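Local coordinates for dual specificity protein phosphatase 12 (Homo sapiens, PDB 4KI9) that removes phosphate from phosphotyrosine as well as phosphoserine and phosphothreonine residues of proteins, the present chain being its catalytic domain, at residues E3-L8 against T101-K106; V30-S35 against L86-A91; H67-V72 against Y144-S149; S96-T101 against A126-G131. The protein carries 2 engineered substitutions. All blocks are in the same frame, centred on the assembly; numbering follows the deposited sequence.

Interaction 1. Residues E3-L8 against T101-K106; sequences EVQPGL and TAFLMK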
loop_
_atom_site.group_PDB
_atom_site.type_symbol
_atom_site.label_atom_id
_atom_site.label_comp_id
_atom_site.label_asym_id
_atom_site.label_seq_id
_atom_site.Cartn_x
_atom_site.Cartn_y
_atom_site.Cartn_z
ATOM N N GLU A 3 -8.150 -8.486 -7.436
ATOM C CA GLU A 3 -8.967 -8.279 -6.242
ATOM C C GLU A 3 -8.394 -8.986 -5.013
ATOM O O GLU A 3 -8.200 -10.194 -5.036
ATOM C CB GLU A 3 -10.384 -8.773 -6.499
ATOM C CG GLU A 3 -11.307 -8.643 -5.305
ATOM C CD GLU A 3 -12.761 -8.806 -5.694
ATOM O OE1 GLU A 3 -13.640 -8.618 -4.829
ATOM O OE2 GLU A 3 -13.018 -9.117 -6.872
ATOM N N VAL A 4 -8.141 -8.232 -3.944
ATOM C CA VAL A 4 -7.520 -8.769 -2.731
ATOM C C VAL A 4 -8.590 -9.295 -1.790
ATOM O O VAL A 4 -8.409 -10.303 -1.105
ATOM C CB VAL A 4 -6.730 -7.679 -1.968
ATOM C CG1 VAL A 4 -6.060 -8.272 -0.734
ATOM C CG2 VAL A 4 -5.700 -7.038 -2.865
ATOM N N GLN A 5 -9.701 -8.572 -1.755
ATOM C CA GLN A 5 -10.877 -8.936 -0.985
ATOM C C GLN A 5 -11.981 -8.043 -1.542
ATOM O O GLN A 5 -11.691 -7.172 -2.357
ATOM C CB GLN A 5 -10.632 -8.726 0.513
ATOM C CG GLN A 5 -10.130 -7.353 0.919
ATOM C CD GLN A 5 -9.627 -7.342 2.349
ATOM O OE1 GLN A 5 -8.924 -8.258 2.772
ATOM N NE2 GLN A 5 -10.013 -6.327 3.111
ATOM N N PRO A 6 -13.246 -8.271 -1.155
ATOM C CA PRO A 6 -14.267 -7.467 -1.844
ATOM C C PRO A 6 -14.095 -5.951 -1.665
ATOM O O PRO A 6 -13.891 -5.464 -0.549
ATOM C CB PRO A 6 -15.591 -7.971 -1.249
ATOM C CG PRO A 6 -15.225 -8.827 -0.077
ATOM C CD PRO A 6 -13.840 -9.332 -0.324
ATOM N N GLY A 7 -14.131 -5.226 -2.781
ATOM C CA GLY A 7 -13.976 -3.776 -2.772
ATOM C C GLY A 7 -12.535 -3.291 -2.686
ATOM O O GLY A 7 -12.284 -2.095 -2.585
ATOM N N LEU A 8 -11.574 -4.203 -2.737
ATOM C CA LEU A 8 -10.170 -3.801 -2.597
ATOM C C LEU A 8 -9.288 -4.444 -3.674
ATOM O O LEU A 8 -9.133 -5.670 -3.725
ATOM C CB LEU A 8 -9.663 -4.147 -1.192
ATOM C CG LEU A 8 -8.506 -3.374 -0.539
ATOM C CD1 LEU A 8 -7.507 -4.332 0.085
ATOM C CD2 LEU A 8 -7.805 -2.370 -1.455
ATOM N N THR A 101 -0.254 -4.959 1.809
ATOM C CA THR A 101 0.183 -5.795 2.919
ATOM C C THR A 101 0.027 -5.043 4.241
ATOM O O THR A 101 -0.490 -5.595 5.218
ATOM C CB THR A 101 1.626 -6.294 2.733
ATOM O OG1 THR A 101 1.736 -6.974 1.472
ATOM C CG2 THR A 101 2.018 -7.273 3.864
ATOM N N ALA A 102 0.432 -3.772 4.257
ATOM C CA ALA A 102 0.318 -2.976 5.470
ATOM C C ALA A 102 -1.145 -2.856 5.890
ATOM O O ALA A 102 -1.481 -2.931 7.077
ATOM C CB ALA A 102 0.939 -1.594 5.269
ATOM N N PHE A 103 -2.019 -2.676 4.917
ATOM C CA PHE A 103 -3.449 -2.571 5.212
ATOM C C PHE A 103 -4.000 -3.864 5.815
ATOM O O PHE A 103 -4.751 -3.848 6.790
ATOM C CB PHE A 103 -4.212 -2.254 3.934
ATOM C CG PHE A 103 -5.702 -2.268 4.111
ATOM C CD1 PHE A 103 -6.364 -1.136 4.586
ATOM C CD2 PHE A 103 -6.437 -3.407 3.812
ATOM C CE1 PHE A 103 -7.738 -1.149 4.748
ATOM C CE2 PHE A 103 -7.796 -3.430 3.984
ATOM C CZ PHE A 103 -8.453 -2.296 4.449
ATOM N N LEU A 104 -3.634 -4.985 5.213
ATOM C CA LEU A 104 -4.032 -6.286 5.726
ATOM C C LEU A 104 -3.471 -6.482 7.125
ATOM O O LEU A 104 -4.182 -6.920 8.013
ATOM C CB LEU A 104 -3.557 -7.405 4.799
ATOM C CG LEU A 104 -4.226 -7.472 3.429
ATOM C CD1 LEU A 104 -3.684 -8.642 2.611
ATOM C CD2 LEU A 104 -5.763 -7.567 3.580
ATOM N N MET A 105 -2.205 -6.127 7.324
ATOM C CA MET A 105 -1.583 -6.220 8.641
ATOM C C MET A 105 -2.347 -5.429 9.707
ATOM O O MET A 105 -2.679 -5.956 10.767
ATOM C CB MET A 105 -0.125 -5.729 8.587
ATOM C CG MET A 105 0.828 -6.651 7.825
ATOM S SD MET A 105 2.447 -5.910 7.578
ATOM C CE MET A 105 2.999 -5.734 9.273
ATOM N N LYS A 106 -2.610 -4.158 9.439
ATOM C CA LYS A 106 -3.219 -3.299 10.450
ATOM C C LYS A 106 -4.684 -3.631 10.712
ATOM O O LYS A 106 -5.095 -3.725 11.870
ATOM C CB LYS A 106 -3.040 -1.819 10.091
ATOM C CG LYS A 106 -3.454 -0.877 11.209
ATOM C CD LYS A 106 -3.110 0.577 10.903
ATOM C CE LYS A 106 -3.246 1.415 12.168
ATOM N NZ LYS A 106 -2.652 2.771 12.038
#
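The ring of F103 meets the amide of Q5 at its edge: Q5 NE2 lies near the ring plane, 3.8 Å from F103 CE2, and the amide is turned 71° from the ring. Q5 CG stands between backbone N and carbonyl carbon (chi1 53°), the chain extended beyond, which brings the amide to F103 and L104. L8 CD1 comes to the same ring obliquely, 4.0 Å from F103 CD2, each side chain pointing past the other. Residues 3-8 form a tight hairpin with a classic beta bulge at one side of the phosphatase sheet, and helix 95-108 packs against it. In the type II turn from Q5 to L8, P6 suits the first corner because its ring restricts phi, and G7 accepts the positive phi of 81° at the second. V4 and Q5 both face L8 in the bulge, V4 N donates to L8 O, and all three side chains set out toward the helix. F103 also touches V72 and I75, so its broad ring meets hairpin and helix 68-80 at once. L104 uses both its branches: CD1 meets V4 CG1 tip to tip at 4.1 Å, and CD2 lies 3.3 Å from Q5 OE1.

Interaction 2. Residues V30-S35 against L86-A91; sequences VLTVDS and LVHSHA. Engineered in segment 86-91: S89 (natural residue Cys). With PO4 (phosphate ion), chain B.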
loop_
_atom_site.group_PDB
_atom_site.type_symbol
_atom_site.label_atom_id
_atom_site.label_comp_id
_atom_site.label_asym_id
_atom_site.label_seq_id
_atom_site.Cartn_x
_atom_site.Cartn_y
_atom_site.Cartn_z
ATOM N N VAL A 30 -8.707 5.954 -5.302
ATOM C CA VAL A 30 -7.479 5.450 -5.897
ATOM C C VAL A 30 -6.269 5.951 -5.143
ATOM O O VAL A 30 -6.071 7.161 -5.006
ATOM C CB VAL A 30 -7.360 5.847 -7.389
ATOM C CG1 VAL A 30 -6.008 5.389 -7.954
ATOM C CG2 VAL A 30 -8.511 5.246 -8.202
ATOM N N LEU A 31 -5.477 5.015 -4.630
ATOM C CA LEU A 31 -4.229 5.361 -3.977
ATOM C C LEU A 31 -3.117 5.047 -4.951
ATOM O O LEU A 31 -2.886 3.887 -5.297
ATOM C CB LEU A 31 -4.038 4.558 -2.688
ATOM C CG LEU A 31 -2.926 5.040 -1.735
ATOM C CD1 LEU A 31 -3.151 4.412 -0.365
ATOM C CD2 LEU A 31 -1.521 4.679 -2.216
ATOM N N THR A 32 -2.439 6.094 -5.393
ATOM C CA THR A 32 -1.264 5.969 -6.245
ATOM C C THR A 32 0.002 6.017 -5.384
ATOM O O THR A 32 0.237 6.983 -4.660
ATOM C CB THR A 32 -1.214 7.113 -7.272
ATOM O OG1 THR A 32 -2.419 7.114 -8.057
ATOM C CG2 THR A 32 0.007 6.987 -8.176
ATOM N N VAL A 33 0.804 4.957 -5.441
ATOM C CA VAL A 33 2.108 4.974 -4.795
ATOM C C VAL A 33 3.152 4.750 -5.889
ATOM O O VAL A 33 3.348 3.637 -6.361
ATOM C CB VAL A 33 2.197 3.950 -3.615
ATOM C CG1 VAL A 33 1.678 2.565 -4.031
ATOM C CG2 VAL A 33 3.615 3.876 -3.061
ATOM N N ASP A 34 3.789 5.836 -6.315
ATOM C CA ASP A 34 4.550 5.831 -7.549
ATOM C C ASP A 34 5.359 7.118 -7.587
ATOM O O ASP A 34 5.252 7.946 -6.677
ATOM C CB ASP A 34 3.573 5.788 -8.724
ATOM C CG ASP A 34 4.129 5.057 -9.936
ATOM O OD1 ASP A 34 5.360 5.012 -10.097
ATOM O OD2 ASP A 34 3.321 4.542 -10.739
ATOM N N SER A 35 6.165 7.292 -8.629
ATOM C CA SER A 35 6.968 8.504 -8.769
ATOM C C SER A 35 6.154 9.684 -9.298
ATOM O O SER A 35 6.538 10.838 -9.114
ATOM C CB SER A 35 8.161 8.236 -9.693
ATOM O OG SER A 35 7.716 7.735 -10.945
ATOM N N LEU A 86 -8.742 1.157 -5.453
ATOM C CA LEU A 86 -7.596 0.653 -6.208
ATOM C C LEU A 86 -6.317 1.209 -5.598
ATOM O O LEU A 86 -6.204 2.417 -5.383
ATOM C CB LEU A 86 -7.686 1.092 -7.673
ATOM C CG LEU A 86 -6.432 0.776 -8.513
ATOM C CD1 LEU A 86 -6.180 -0.736 -8.621
ATOM C CD2 LEU A 86 -6.508 1.417 -9.900
ATOM N N VAL A 87 -5.363 0.333 -5.302
ATOM C CA VAL A 87 -4.019 0.768 -4.907
ATOM C C VAL A 87 -3.099 0.374 -6.041
ATOM O O VAL A 87 -3.021 -0.809 -6.394
ATOM C CB VAL A 87 -3.517 0.053 -3.635
ATOM C CG1 VAL A 87 -2.093 0.504 -3.312
ATOM C CG2 VAL A 87 -4.445 0.324 -2.461
ATOM N N HIS A 88 -2.421 1.337 -6.649
ATOM C CA HIS A 88 -1.553 0.988 -7.777
ATOM C C HIS A 88 -0.172 1.622 -7.714
ATOM O O HIS A 88 0.007 2.715 -7.163
ATOM C CB HIS A 88 -2.214 1.344 -9.116
ATOM C CG HIS A 88 -2.102 2.795 -9.473
ATOM N ND1 HIS A 88 -1.108 3.279 -10.290
ATOM C CD2 HIS A 88 -2.852 3.865 -9.114
ATOM C CE1 HIS A 88 -1.251 4.587 -10.429
ATOM N NE2 HIS A 88 -2.302 4.967 -9.726
ATOM N N SER A 89 0.797 0.912 -8.290
ATOM C CA SER A 89 2.142 1.422 -8.510
ATOM C C SER A 89 2.414 1.421 -10.022
ATOM O O SER A 89 1.488 1.576 -10.813
ATOM C CB SER A 89 3.155 0.551 -7.767
ATOM O OG SER A 89 2.890 -0.833 -7.955
ATOM N N HIS A 90 3.669 1.257 -10.430
ATOM C CA HIS A 90 3.958 1.138 -11.861
ATOM C C HIS A 90 3.847 -0.304 -12.366
ATOM O O HIS A 90 3.174 -0.568 -13.361
ATOM C CB HIS A 90 5.328 1.718 -12.225
ATOM C CG HIS A 90 5.617 1.680 -13.696
ATOM N ND1 HIS A 90 6.550 0.832 -14.253
ATOM C CD2 HIS A 90 5.073 2.370 -14.727
ATOM C CE1 HIS A 90 6.576 1.009 -15.563
ATOM N NE2 HIS A 90 5.690 1.934 -15.876
ATOM N N ALA A 91 4.498 -1.237 -11.680
ATOM C CA ALA A 91 4.485 -2.633 -12.118
ATOM C C ALA A 91 3.412 -3.488 -11.444
ATOM O O ALA A 91 3.090 -4.570 -11.927
ATOM C CB ALA A 91 5.862 -3.265 -11.935
HETATM P P PO4 B . 6.397 -1.308 -8.438
HETATM O O1 PO4 B . 6.173 -0.312 -9.552
HETATM O O2 PO4 B . 6.755 -0.583 -7.168
HETATM O O3 PO4 B . 5.177 -2.172 -8.246
HETATM O O4 PO4 B . 7.578 -2.187 -8.794
#
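Strands 30-34 and 86-88 run parallel, their axes 4.7 Å apart at 10°, joined by L31 N to L86 O (2.8 Å), H88 N to L31 O and V33 N to H88 O. H88 carries the side-chain contact: a chi1 of 80° lays its ring beside T32, where NE2 and T32 OG1 share a 2.7 Å hydrogen bond. Beta-branched V30 and T32 suit a strand, and T32 adds that hydroxyl. H88 ND1 donates to S89 O at 3.1 Å, while V30 CG1 touches the ring edge, 3.7 Å from H88 CD2. The imidazole thus ties the sheet to the phosphate-binding P-loop, where the engineered S89 replaces the predicted nucleophilic cysteine. S89 OG donates to phosphate O3 (2.7 Å) and A91 N to O1 (2.9 Å). D34 OD2 sits 3.3 Å from S89 C, and D34 OD1 accepts from S35 N and makes a long, weak ion pair with R95; an alanine here would probably leave S35 N without this acceptor, R95 without this distant carboxylate, and a gap beside the S89-H90 peptide. L86 and H88 face helix 13-17, L31 and V87 reach helix 68-80 on the other side of the sheet, and strand 50-55 pairs along the far edge of strand 27-34.

Interaction 3. Residues H67-V72 against Y144-S149; sequences HLDRAV and YEVDTS. Engineered in segment 67-72: A71 (natural residue Cys).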
loop_
_atom_site.group_PDB
_atom_site.type_symbol
_atom_site.label_atom_id
_atom_site.label_comp_id
_atom_site.label_asym_id
_atom_site.label_seq_id
_atom_site.Cartn_x
_atom_site.Cartn_y
_atom_site.Cartn_z
ATOM N N HIS A 67 4.738 6.715 5.780
ATOM C CA HIS A 67 3.454 7.001 5.116
ATOM C C HIS A 67 2.370 5.937 5.299
ATOM O O HIS A 67 1.244 6.106 4.812
ATOM C CB HIS A 67 3.683 7.215 3.615
ATOM C CG HIS A 67 4.660 8.297 3.318
ATOM N ND1 HIS A 67 6.017 8.068 3.232
ATOM C CD2 HIS A 67 4.493 9.629 3.146
ATOM C CE1 HIS A 67 6.636 9.206 2.979
ATOM N NE2 HIS A 67 5.736 10.169 2.923
ATOM N N LEU A 68 2.693 4.848 5.994
ATOM C CA LEU A 68 1.796 3.700 6.055
ATOM C C LEU A 68 0.479 3.963 6.783
ATOM O O LEU A 68 -0.559 3.499 6.340
ATOM C CB LEU A 68 2.492 2.457 6.656
ATOM C CG LEU A 68 3.619 1.832 5.830
ATOM C CD1 LEU A 68 4.260 0.622 6.573
ATOM C CD2 LEU A 68 3.120 1.451 4.429
ATOM N N ASP A 69 0.511 4.669 7.910
ATOM C CA ASP A 69 -0.735 4.973 8.598
ATOM C C ASP A 69 -1.665 5.857 7.747
ATOM O O ASP A 69 -2.860 5.622 7.730
ATOM C CB ASP A 69 -0.493 5.596 9.969
ATOM C CG ASP A 69 -0.124 4.553 11.042
ATOM O OD1 ASP A 69 0.376 4.954 12.102
ATOM O OD2 ASP A 69 -0.331 3.342 10.830
ATOM N N ARG A 70 -1.110 6.838 7.031
ATOM C CA ARG A 70 -1.900 7.687 6.118
ATOM C C ARG A 70 -2.514 6.855 4.989
ATOM O O ARG A 70 -3.692 6.995 4.641
ATOM C CB ARG A 70 -1.008 8.757 5.480
ATOM C CG ARG A 70 -0.578 9.920 6.387
ATOM C CD ARG A 70 0.593 10.692 5.707
ATOM N NE ARG A 70 0.847 11.981 6.336
ATOM C CZ ARG A 70 1.618 12.949 5.830
ATOM N NH1 ARG A 70 2.244 12.799 4.661
ATOM N NH2 ARG A 70 1.766 14.083 6.505
ATOM N N ALA A 71 -1.707 5.982 4.412
ATOM C CA ALA A 71 -2.160 5.159 3.304
ATOM C C ALA A 71 -3.256 4.220 3.779
ATOM O O ALA A 71 -4.307 4.106 3.142
ATOM C CB ALA A 71 -0.986 4.353 2.745
ATOM N N VAL A 72 -3.001 3.530 4.890
ATOM C CA VAL A 72 -3.974 2.584 5.440
ATOM C C VAL A 72 -5.282 3.290 5.854
ATOM O O VAL A 72 -6.377 2.748 5.657
ATOM C CB VAL A 72 -3.391 1.781 6.618
ATOM C CG1 VAL A 72 -4.508 0.988 7.332
ATOM C CG2 VAL A 72 -2.245 0.846 6.107
ATOM N N TYR A 144 1.688 -2.263 14.621
ATOM C CA TYR A 144 0.936 -1.915 13.409
ATOM C C TYR A 144 0.565 -0.445 13.418
ATOM O O TYR A 144 -0.572 -0.075 13.143
ATOM C CB TYR A 144 -0.314 -2.794 13.247
ATOM C CG TYR A 144 -0.023 -4.267 13.358
ATOM C CD1 TYR A 144 0.658 -4.930 12.354
ATOM C CD2 TYR A 144 -0.424 -5.001 14.475
ATOM C CE1 TYR A 144 0.938 -6.290 12.460
ATOM C CE2 TYR A 144 -0.145 -6.350 14.591
ATOM C CZ TYR A 144 0.532 -6.991 13.579
ATOM O OH TYR A 144 0.811 -8.335 13.680
ATOM N N GLU A 145 1.546 0.383 13.741
ATOM C CA GLU A 145 1.384 1.830 13.817
ATOM C C GLU A 145 2.712 2.455 13.445
ATOM O O GLU A 145 3.745 1.804 13.572
ATOM C CB GLU A 145 1.078 2.237 15.248
ATOM C CG GLU A 145 -0.323 2.735 15.464
ATOM C CD GLU A 145 -0.503 3.305 16.855
ATOM O OE1 GLU A 145 0.490 3.296 17.619
ATOM O OE2 GLU A 145 -1.625 3.760 17.175
ATOM N N VAL A 146 2.697 3.706 12.986
ATOM C CA VAL A 146 3.932 4.463 12.834
ATOM C C VAL A 146 4.054 5.308 14.093
ATOM O O VAL A 146 3.542 6.422 14.154
ATOM C CB VAL A 146 3.916 5.403 11.602
ATOM C CG1 VAL A 146 5.259 6.095 11.447
ATOM C CG2 VAL A 146 3.544 4.643 10.318
ATOM N N ASP A 147 4.704 4.761 15.113
ATOM C CA ASP A 147 4.848 5.453 16.391
ATOM C C ASP A 147 6.117 6.307 16.380
ATOM O O ASP A 147 7.215 5.799 16.602
ATOM C CB ASP A 147 4.876 4.406 17.513
ATOM C CG ASP A 147 5.088 5.004 18.897
ATOM O OD1 ASP A 147 5.130 4.208 19.857
ATOM O OD2 ASP A 147 5.218 6.241 19.039
ATOM N N THR A 148 5.974 7.607 16.140
ATOM C CA THR A 148 7.151 8.453 15.935
ATOM C C THR A 148 7.931 8.696 17.219
ATOM O O THR A 148 9.023 9.253 17.188
ATOM C CB THR A 148 6.792 9.810 15.327
ATOM O OG1 THR A 148 5.908 10.502 16.215
ATOM C CG2 THR A 148 6.130 9.636 13.966
ATOM N N SER A 149 7.381 8.275 18.350
ATOM C CA SER A 149 8.068 8.478 19.615
ATOM C C SER A 149 8.804 7.217 20.040
ATOM O O SER A 149 9.508 7.218 21.044
ATOM C CB SER A 149 7.082 8.896 20.708
ATOM O OG SER A 149 6.567 7.757 21.374
#
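The carboxylate of D69 is gripped at both oxygens. Its OD1 takes the backbone N-H of V146 in a nearly straight bond, 2.8 Å with an angle of 172° at the hydrogen, the donor standing 42° out of the carboxylate plane. Its OD2 forms a salt bridge with K106 NZ and a hydrogen bond with Y139 OH, so an aspartate suits the place: one short acid binds a peptide, a lysine and a phenol together. The side chain leaves helix 68-80 with CG anti to the carbonyl carbon (chi1 -79°), which directs the carboxylate at the passing loop. The charge of K106 probably helps to keep D69 ionised.

V146 lays one methyl, CG2, alongside the same acid, 3.7 Å from D69 CG. The same methyl reaches L68 CB at 4.4 Å; a beta-branched valine is broad close to the backbone, so it can cover D69 and L68 while its N-H still reaches OD1. E145 only brushes the acid, its CG 4.1 Å from D69 OD1. Farther along, D147 OD2 accepts from S149 N at 3.0 Å in an Asx turn, and also from S149 OG, which probably helps to hold the bend of the loop.

The contact thus pins the connection between helices 130-141 and 151-160 to the beginning of helix 68-80. V146 also touches Y139 of the former helix and Y153 of the latter, while L68 packs inward on I99 and A102 of helix 95-108.

Interaction 4. Residues S96-T101 against A126-G131; sequences SVAIIT and AKMNEG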
loop_
_atom_site.group_PDB
_atom_site.type_symbol
_atom_site.label_atom_id
_atom_site.label_comp_id
_atom_site.label_asym_id
_atom_site.label_seq_id
_atom_site.Cartn_x
_atom_site.Cartn_y
_atom_site.Cartn_z
ATOM N N SER A 96 2.865 -0.997 -4.453
ATOM C CA SER A 96 1.445 -1.201 -4.186
ATOM C C SER A 96 1.259 -2.442 -3.312
ATOM O O SER A 96 0.423 -2.464 -2.415
ATOM C CB SER A 96 0.700 -1.355 -5.505
ATOM O OG SER A 96 1.321 -2.362 -6.285
ATOM N N VAL A 97 2.061 -3.473 -3.575
ATOM C CA VAL A 97 2.060 -4.687 -2.769
ATOM C C VAL A 97 2.381 -4.416 -1.293
ATOM O O VAL A 97 1.717 -4.943 -0.406
ATOM C CB VAL A 97 3.053 -5.734 -3.351
ATOM C CG1 VAL A 97 3.273 -6.868 -2.377
ATOM C CG2 VAL A 97 2.526 -6.266 -4.684
ATOM N N ALA A 98 3.391 -3.589 -1.032
ATOM C CA ALA A 98 3.710 -3.187 0.341
ATOM C C ALA A 98 2.534 -2.472 1.032
ATOM O O ALA A 98 2.212 -2.744 2.199
ATOM C CB ALA A 98 4.956 -2.307 0.358
ATOM N N ILE A 99 1.884 -1.566 0.311
ATOM C CA ILE A 99 0.755 -0.829 0.886
ATOM C C ILE A 99 -0.400 -1.766 1.220
ATOM O O ILE A 99 -0.988 -1.682 2.297
ATOM C CB ILE A 99 0.252 0.289 -0.063
ATOM C CG1 ILE A 99 1.323 1.366 -0.243
ATOM C CG2 ILE A 99 -1.038 0.922 0.458
ATOM C CD1 ILE A 99 1.828 1.979 1.061
ATOM N N ILE A 100 -0.745 -2.646 0.289
ATOM C CA ILE A 100 -1.820 -3.609 0.545
ATOM C C ILE A 100 -1.493 -4.473 1.758
ATOM O O ILE A 100 -2.340 -4.686 2.633
ATOM C CB ILE A 100 -2.056 -4.520 -0.675
ATOM C CG1 ILE A 100 -2.602 -3.698 -1.836
ATOM C CG2 ILE A 100 -3.040 -5.638 -0.327
ATOM C CD1 ILE A 100 -3.986 -3.127 -1.552
ATOM N N THR A 101 -0.254 -4.959 1.809
ATOM C CA THR A 101 0.183 -5.795 2.919
ATOM C C THR A 101 0.027 -5.043 4.241
ATOM O O THR A 101 -0.490 -5.595 5.218
ATOM C CB THR A 101 1.626 -6.294 2.733
ATOM O OG1 THR A 101 1.736 -6.974 1.472
ATOM C CG2 THR A 101 2.018 -7.273 3.864
ATOM N N ALA A 126 4.056 -11.096 -7.081
ATOM C CA ALA A 126 4.214 -10.050 -6.075
ATOM C C ALA A 126 5.549 -10.232 -5.370
ATOM O O ALA A 126 5.874 -11.321 -4.902
ATOM C CB ALA A 126 3.062 -10.064 -5.073
ATOM N N LYS A 127 6.330 -9.163 -5.320
ATOM C CA LYS A 127 7.664 -9.213 -4.748
ATOM C C LYS A 127 8.076 -7.799 -4.367
ATOM O O LYS A 127 8.642 -7.067 -5.184
ATOM C CB LYS A 127 8.641 -9.795 -5.777
ATOM C CG LYS A 127 10.084 -9.938 -5.304
ATOM C CD LYS A 127 10.940 -10.544 -6.409
ATOM C CE LYS A 127 12.430 -10.370 -6.150
ATOM N NZ LYS A 127 13.206 -10.240 -7.426
ATOM N N MET A 128 7.762 -7.388 -3.142
ATOM C CA MET A 128 8.161 -6.060 -2.700
ATOM C C MET A 128 9.660 -6.090 -2.485
ATOM O O MET A 128 10.207 -7.134 -2.159
ATOM C CB MET A 128 7.431 -5.654 -1.416
ATOM C CG MET A 128 7.878 -6.403 -0.172
ATOM S SD MET A 128 6.954 -5.888 1.288
ATOM C CE MET A 128 5.360 -6.618 0.938
ATOM N N ASN A 129 10.324 -4.960 -2.686
ATOM C CA ASN A 129 11.755 -4.897 -2.451
ATOM C C ASN A 129 12.077 -5.159 -0.983
ATOM O O ASN A 129 11.214 -5.071 -0.108
ATOM C CB ASN A 129 12.386 -3.592 -2.986
ATOM C CG ASN A 129 12.107 -2.375 -2.111
ATOM O OD1 ASN A 129 12.519 -2.324 -0.953
ATOM N ND2 ASN A 129 11.440 -1.364 -2.683
ATOM N N GLU A 130 13.328 -5.495 -0.732
ATOM C CA GLU A 130 13.768 -5.969 0.563
ATOM C C GLU A 130 13.672 -4.909 1.642
ATOM O O GLU A 130 13.445 -5.228 2.809
ATOM C CB GLU A 130 15.209 -6.494 0.450
ATOM C CG GLU A 130 16.203 -5.517 -0.214
ATOM C CD GLU A 130 16.054 -5.398 -1.743
ATOM O OE1 GLU A 130 16.885 -4.699 -2.367
ATOM O OE2 GLU A 130 15.111 -5.988 -2.322
ATOM N N GLY A 131 13.865 -3.655 1.250
ATOM C CA GLY A 131 13.645 -2.527 2.143
ATOM C C GLY A 131 12.207 -2.434 2.644
ATOM O O GLY A 131 11.971 -2.176 3.826
#
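M128 lays its methyl end over one side of helix 95-108: CE is 3.9 Å from A98 CA and 3.9 Å from V97 CG1, and SD lies 4.2 Å from A98 CB. Its chain bends at the thioether (chi3 72°), turning CE in against the helix. The flexible methionine can follow this uneven surface, and the small A98 lets it come close to the backbone. CE also meets T101 OG1 at 3.7 Å. That hydroxyl donates to V97 O at 2.8 Å, from the carbonyl face opposite to that used by T101 N. A valine at T101 has no hydroxyl, so V97 O would probably keep just the backbone N-H of its two donors, and a methyl would crowd M128 CE. One turn back on the helix, V97 CG2 touches A126 CB at 3.9 Å. Beyond M128 the chain enters helix 130-141, with N129 at its N-cap and N129 OD1 accepting from F132 N. N129 N bonds to S94 OG, and K127 pairs through its backbone with V93. Residues 126-129 thus pack on the P-loop and on the start of helix 95-108; a P-loop running into a helix is the active-site arrangement of the protein tyrosine phosphatase family.

Helix 95-108 ties the contacts together. It carries one segment each of interactions 1 and 4, which share T101, and I100 CD1 packs on both L8 CD2 (3.9 Å) and V87 CG2 (3.6 Å), joining hairpin, helix and central strand. Interaction 2 holds the phosphate, also bound by R95 NE and the backbone N of V93 and S94; S96 OG, 2.8 Å from S89 OG, connects that site to interaction 4. Interaction 3 lies farther off, its centre about 18 Å from that of interaction 2, yet K106 NZ to D69 OD2 (2.7 Å) ties it to the helix of interaction 1, and L68 CD2 meets I99 CD1 at 3.6 Å.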